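Local coordinates for protein 4-methyl-5(B-hydroxyethyl)-thiazole monophosphate biosynthesis enzyme (Vibrio cholerae O1 biovar El Tor, PDB 3OT1) that is of unknown function but, as a member of the DJ-1/PfpI family, may take part in thiazole monophosphate biosynthesis for thiamine, at residues Ile110-Ala115 with Pro133-His138; Leu116-Gln121 with Gln155-Ser160. All coordinates share one frame; numbering follows the deposited sequence.

Contact 1 (Ile110-Ala115 with Pro133-His138)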
# COMPACT_ATOMS: atom_id res chain seq x y z
N ILE A 110 9.26 -10.17 -1.13
CA ILE A 110 7.85 -10.50 -1.14
C ILE A 110 7.38 -10.87 -2.53
O ILE A 110 7.95 -10.45 -3.54
CB ILE A 110 7.03 -9.32 -0.53
CG1 ILE A 110 5.55 -9.64 -0.29
CG2 ILE A 110 7.22 -8.04 -1.34
CD1 ILE A 110 4.87 -8.66 0.64
N CYS A 111 6.27 -11.61 -2.55
CA CYS A 111 5.51 -11.85 -3.76
C CYS A 111 6.29 -12.68 -4.80
O CYS A 111 6.75 -13.77 -4.48
CB CYS A 111 5.04 -10.47 -4.25
SG CYS A 111 4.02 -10.30 -5.68
N ALA A 112 6.43 -12.20 -6.03
CA ALA A 112 7.11 -12.97 -7.06
C ALA A 112 8.61 -13.09 -6.83
O ALA A 112 9.25 -13.97 -7.41
CB ALA A 112 6.83 -12.37 -8.46
N THR A 113 9.19 -12.18 -6.07
CA THR A 113 10.63 -12.07 -6.03
C THR A 113 11.36 -13.31 -5.50
O THR A 113 12.35 -13.69 -6.08
CB THR A 113 11.01 -10.76 -5.33
OG1 THR A 113 10.58 -9.70 -6.20
CG2 THR A 113 12.49 -10.66 -5.08
N PRO A 114 10.89 -13.93 -4.41
CA PRO A 114 11.63 -15.13 -3.95
C PRO A 114 11.65 -16.22 -5.03
O PRO A 114 12.62 -16.97 -5.11
CB PRO A 114 10.88 -15.56 -2.69
CG PRO A 114 10.28 -14.26 -2.16
CD PRO A 114 9.87 -13.53 -3.43
N ALA A 115 10.59 -16.33 -5.82
CA ALA A 115 10.51 -17.33 -6.91
C ALA A 115 11.35 -16.92 -8.12
O ALA A 115 12.21 -17.68 -8.58
CB ALA A 115 9.06 -17.54 -7.30
N PRO A 133 1.50 -17.30 -3.87
CA PRO A 133 0.98 -18.65 -4.12
C PRO A 133 1.01 -19.07 -5.57
O PRO A 133 1.15 -20.26 -5.86
CB PRO A 133 -0.45 -18.56 -3.58
CG PRO A 133 -0.36 -17.60 -2.49
CD PRO A 133 0.59 -16.55 -2.98
N ASN A 134 0.86 -18.12 -6.49
CA ASN A 134 0.86 -18.48 -7.91
C ASN A 134 2.25 -18.88 -8.39
O ASN A 134 2.39 -19.37 -9.52
CB ASN A 134 0.21 -17.38 -8.78
CG ASN A 134 -1.30 -17.30 -8.59
OD1 ASN A 134 -1.95 -18.22 -8.08
ND2 ASN A 134 -1.86 -16.15 -8.94
N PHE A 135 3.27 -18.77 -7.51
CA PHE A 135 4.63 -19.16 -7.80
C PHE A 135 5.20 -20.20 -6.81
O PHE A 135 6.40 -20.49 -6.85
CB PHE A 135 5.55 -17.91 -7.87
CG PHE A 135 5.26 -17.05 -9.06
CD1 PHE A 135 5.79 -17.35 -10.29
CD2 PHE A 135 4.39 -15.98 -8.96
CE1 PHE A 135 5.50 -16.58 -11.39
CE2 PHE A 135 4.10 -15.20 -10.07
CZ PHE A 135 4.65 -15.49 -11.29
N PHE A 136 4.35 -20.78 -5.97
CA PHE A 136 4.82 -21.79 -5.00
C PHE A 136 5.60 -22.91 -5.68
O PHE A 136 6.53 -23.47 -5.10
CB PHE A 136 3.64 -22.42 -4.26
CG PHE A 136 3.05 -21.60 -3.13
CD1 PHE A 136 3.70 -20.55 -2.50
CD2 PHE A 136 1.83 -22.02 -2.62
CE1 PHE A 136 3.07 -19.90 -1.44
CE2 PHE A 136 1.22 -21.37 -1.58
CZ PHE A 136 1.85 -20.33 -0.97
N ASP A 137 5.20 -23.24 -6.90
CA ASP A 137 5.82 -24.35 -7.62
C ASP A 137 7.29 -24.10 -8.02
O ASP A 137 7.98 -25.02 -8.45
CB ASP A 137 4.96 -24.78 -8.82
CG ASP A 137 4.88 -23.74 -9.93
OD1 ASP A 137 4.45 -24.14 -11.04
OD2 ASP A 137 5.23 -22.55 -9.75
N HIS A 138 7.76 -22.86 -7.86
CA HIS A 138 9.15 -22.53 -8.12
C HIS A 138 10.09 -22.84 -6.95
O HIS A 138 11.30 -22.82 -7.10
CB HIS A 138 9.28 -21.04 -8.40
CG HIS A 138 8.81 -20.62 -9.76
ND1 HIS A 138 7.57 -20.96 -10.26
CD2 HIS A 138 9.41 -19.87 -10.70
CE1 HIS A 138 7.44 -20.44 -11.48
NE2 HIS A 138 8.55 -19.78 -11.76

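Contact 2 (Leu116-Gln121 with Gln155-Ser160)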
# COMPACT_ATOMS: atom_id res chain seq x y z
N LEU A 116 11.09 -15.73 -8.66
CA LEU A 116 11.69 -15.32 -9.92
C LEU A 116 13.10 -14.78 -9.80
O LEU A 116 13.82 -14.74 -10.81
CB LEU A 116 10.80 -14.32 -10.65
CG LEU A 116 9.41 -14.83 -11.03
CD1 LEU A 116 8.66 -13.76 -11.83
CD2 LEU A 116 9.49 -16.15 -11.81
N VAL A 117 13.51 -14.40 -8.58
CA VAL A 117 14.87 -13.96 -8.33
C VAL A 117 15.66 -15.04 -7.56
O VAL A 117 16.63 -15.58 -8.09
CB VAL A 117 14.95 -12.60 -7.62
CG1 VAL A 117 16.43 -12.20 -7.48
CG2 VAL A 117 14.15 -11.56 -8.41
N PHE A 118 15.25 -15.36 -6.34
CA PHE A 118 16.10 -16.24 -5.53
C PHE A 118 16.19 -17.66 -6.10
O PHE A 118 17.29 -18.20 -6.29
CB PHE A 118 15.63 -16.33 -4.08
CG PHE A 118 15.56 -15.02 -3.33
CD1 PHE A 118 16.26 -13.87 -3.72
CD2 PHE A 118 14.78 -14.96 -2.17
CE1 PHE A 118 16.15 -12.71 -2.97
CE2 PHE A 118 14.70 -13.81 -1.44
CZ PHE A 118 15.37 -12.70 -1.83
N ALA A 119 15.04 -18.27 -6.36
CA ALA A 119 15.01 -19.64 -6.85
C ALA A 119 15.69 -19.71 -8.22
O ALA A 119 16.49 -20.62 -8.44
CB ALA A 119 13.61 -20.19 -6.84
N LYS A 120 15.47 -18.73 -9.10
CA LYS A 120 16.05 -18.75 -10.46
C LYS A 120 17.54 -18.42 -10.55
O LYS A 120 18.22 -18.88 -11.46
CB LYS A 120 15.25 -17.82 -11.39
CG LYS A 120 13.83 -18.29 -11.68
CD LYS A 120 13.82 -19.68 -12.30
N GLN A 121 18.07 -17.62 -9.63
CA GLN A 121 19.45 -17.15 -9.68
C GLN A 121 20.31 -17.68 -8.53
O GLN A 121 21.37 -17.14 -8.24
CB GLN A 121 19.48 -15.63 -9.75
CG GLN A 121 18.89 -15.05 -11.03
CD GLN A 121 19.69 -15.44 -12.27
OE1 GLN A 121 20.91 -15.68 -12.20
NE2 GLN A 121 19.01 -15.52 -13.39
N GLN A 155 19.95 -17.83 7.44
CA GLN A 155 20.45 -17.02 6.35
C GLN A 155 19.88 -15.59 6.39
O GLN A 155 19.90 -14.88 5.40
CB GLN A 155 20.17 -17.68 5.00
CG GLN A 155 20.95 -18.98 4.80
CD GLN A 155 20.74 -19.54 3.41
OE1 GLN A 155 20.77 -18.81 2.43
NE2 GLN A 155 20.55 -20.85 3.32
N HIS A 156 19.39 -15.17 7.57
CA HIS A 156 18.87 -13.81 7.78
C HIS A 156 17.91 -13.42 6.65
O HIS A 156 18.11 -12.40 5.99
CB HIS A 156 20.01 -12.79 7.84
CG HIS A 156 21.08 -13.15 8.81
ND1 HIS A 156 22.31 -13.64 8.42
CD2 HIS A 156 21.10 -13.11 10.16
CE1 HIS A 156 23.04 -13.88 9.49
NE2 HIS A 156 22.33 -13.57 10.56
N LEU A 157 16.91 -14.26 6.41
CA LEU A 157 16.03 -14.10 5.26
C LEU A 157 14.56 -14.02 5.68
O LEU A 157 14.04 -14.89 6.36
CB LEU A 157 16.20 -15.29 4.29
CG LEU A 157 15.31 -15.23 3.05
CD1 LEU A 157 15.72 -14.09 2.14
CD2 LEU A 157 15.29 -16.57 2.32
N LEU A 158 13.88 -12.97 5.24
CA LEU A 158 12.46 -12.79 5.52
C LEU A 158 11.72 -12.80 4.19
O LEU A 158 12.07 -12.01 3.30
CB LEU A 158 12.22 -11.46 6.22
CG LEU A 158 10.77 -11.19 6.65
CD1 LEU A 158 10.36 -12.14 7.80
CD2 LEU A 158 10.61 -9.72 7.04
N THR A 159 10.72 -13.65 4.04
CA THR A 159 9.92 -13.64 2.84
C THR A 159 8.43 -13.58 3.16
O THR A 159 7.99 -13.87 4.26
CB THR A 159 10.23 -14.86 1.94
OG1 THR A 159 10.06 -16.07 2.68
CG2 THR A 159 11.61 -14.75 1.35
N SER A 160 7.66 -13.15 2.16
CA SER A 160 6.23 -13.02 2.34
C SER A 160 5.53 -13.14 0.99
O SER A 160 6.17 -13.23 -0.05
CB SER A 160 5.92 -11.71 3.05
OG SER A 160 4.58 -11.56 3.47

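Contact 1 (Ile110-Ala115 with Pro133-His138)
Ala-115 and His-138 bring the two backbones closest together, with 5.5 Å between their CA atoms. Residues 110-115 leave the end of strand 106-110 through a type II' turn, Ile-110 to Thr-113, and enter helix 113-119; the turn's bond from Thr-113 N to Ile-110 O is weak. Opposite, residues 133-138 coil in 3-10 fashion, with His-138 N bonded to Phe-135 O.

Ala-115 makes the largest contribution, through its methyl group. Its CB touches Phe-135 CB at 3.6 Å and His-138 CB at 3.7 Å, packing against the CB atoms of both aromatic side chains. The phenyl group of Phe-135 stands beside its own backbone N (chi1 -68°) and reaches toward the turn, where CE2 lies 4.2 Å from Ala-112 CB.

This strand-turn-helix has the form of the nucleophile elbow of the DJ-1/PfpI family. At its apex Cys-111 has a positive phi of 65°, and its side chain starts away from residues 133-138 and packs on Glu-24. Val-81 of helix 81-88 also touches the Phe-135 ring.

Within the 3-10 segment the two rings support each other: Phe-135 CD1 rests 3.7 Å above the imidazole plane of His-138, offset toward the rim, and His-138 NE2 lies in the plane of the phenyl ring at its edge. The imidazole is further fixed in rotation by a 2.9 Å hydrogen bond from His-138 ND1 to Asp-137 OD2, nearly within the imidazole plane but approaching from above the carboxylate plane.

Contact 2 (Leu116-Gln121 with Gln155-Ser160)
In the flavodoxin-like alpha/beta sandwich of the DJ-1 superfamily, helices cover both faces of a central, largely parallel sheet; here Phe-118 of helix 113-119 meets Leu-157 and Thr-159 of strand 157-160 on one such face. The backbones stay well apart, Phe-118 CA and Thr-159 CA being 10.7 Å from each other, and the side chains of Phe-118 and the two strand residues span the gap between them.

Atom CE2 of Phe-118 does the touching. It lies 3.7 Å from Leu-157 CD1, which approaches the ring obliquely, and 4.3 Å from Thr-159 CG2, which sits at the ring edge near its plane. The side chains of Phe-118 and Leu-157 run in opposite directions and slide past each other near their ends. In Leu-157, CG is anti to the backbone N (chi1 179°), an extended start that carries CD1 out from the strand to the ring.

Thr-159 turns its methyl group to the phenylalanine, while its buried hydroxyl is satisfied elsewhere, OG1 bonding to Thr-130 N. Gln-121 N bonds to Val-117 O over 2.9 Å, closing a turn around Phe-118.

Phe-118 also lies on Val-107 and Ala-109 of strand 106-110, the parallel neighbour of strand 157-160, and makes an edge-to-face contact with Phe-124, which touches Leu-157 as well. Leu-158, between the two contacting strand residues, points to the other face of the sheet and packs against Phe-169, Met-173 and Leu-176 of helix 166-178; strand 149-152 runs antiparallel along the outer side of strand 157-160.

How the contacts relate
Helix 113-119 serves both contacts: Ala-115 near its start meets residues 133-138 in contact 1, and Phe-118, farther along, reaches the sheet in contact 2. Their centres are about 9 Å apart. Pro-114 O and Ala-119 N, 3.0 Å apart and probably hydrogen-bonded, join them along the helix through its wider pi-type turn. A second probable bond, 3.0 Å from Cys-111 N to Ser-160 O, ties the elbow to the end of strand 157-160. The 3-10 segment also reaches contact 2, with His-138 O 3.5 Å from Ala-119 CB. Contact 1 lies beside Cys-111, which probably corresponds to the reactive cysteine of DJ-1 relatives, whereas contact 2 lies deeper, between helix and sheet.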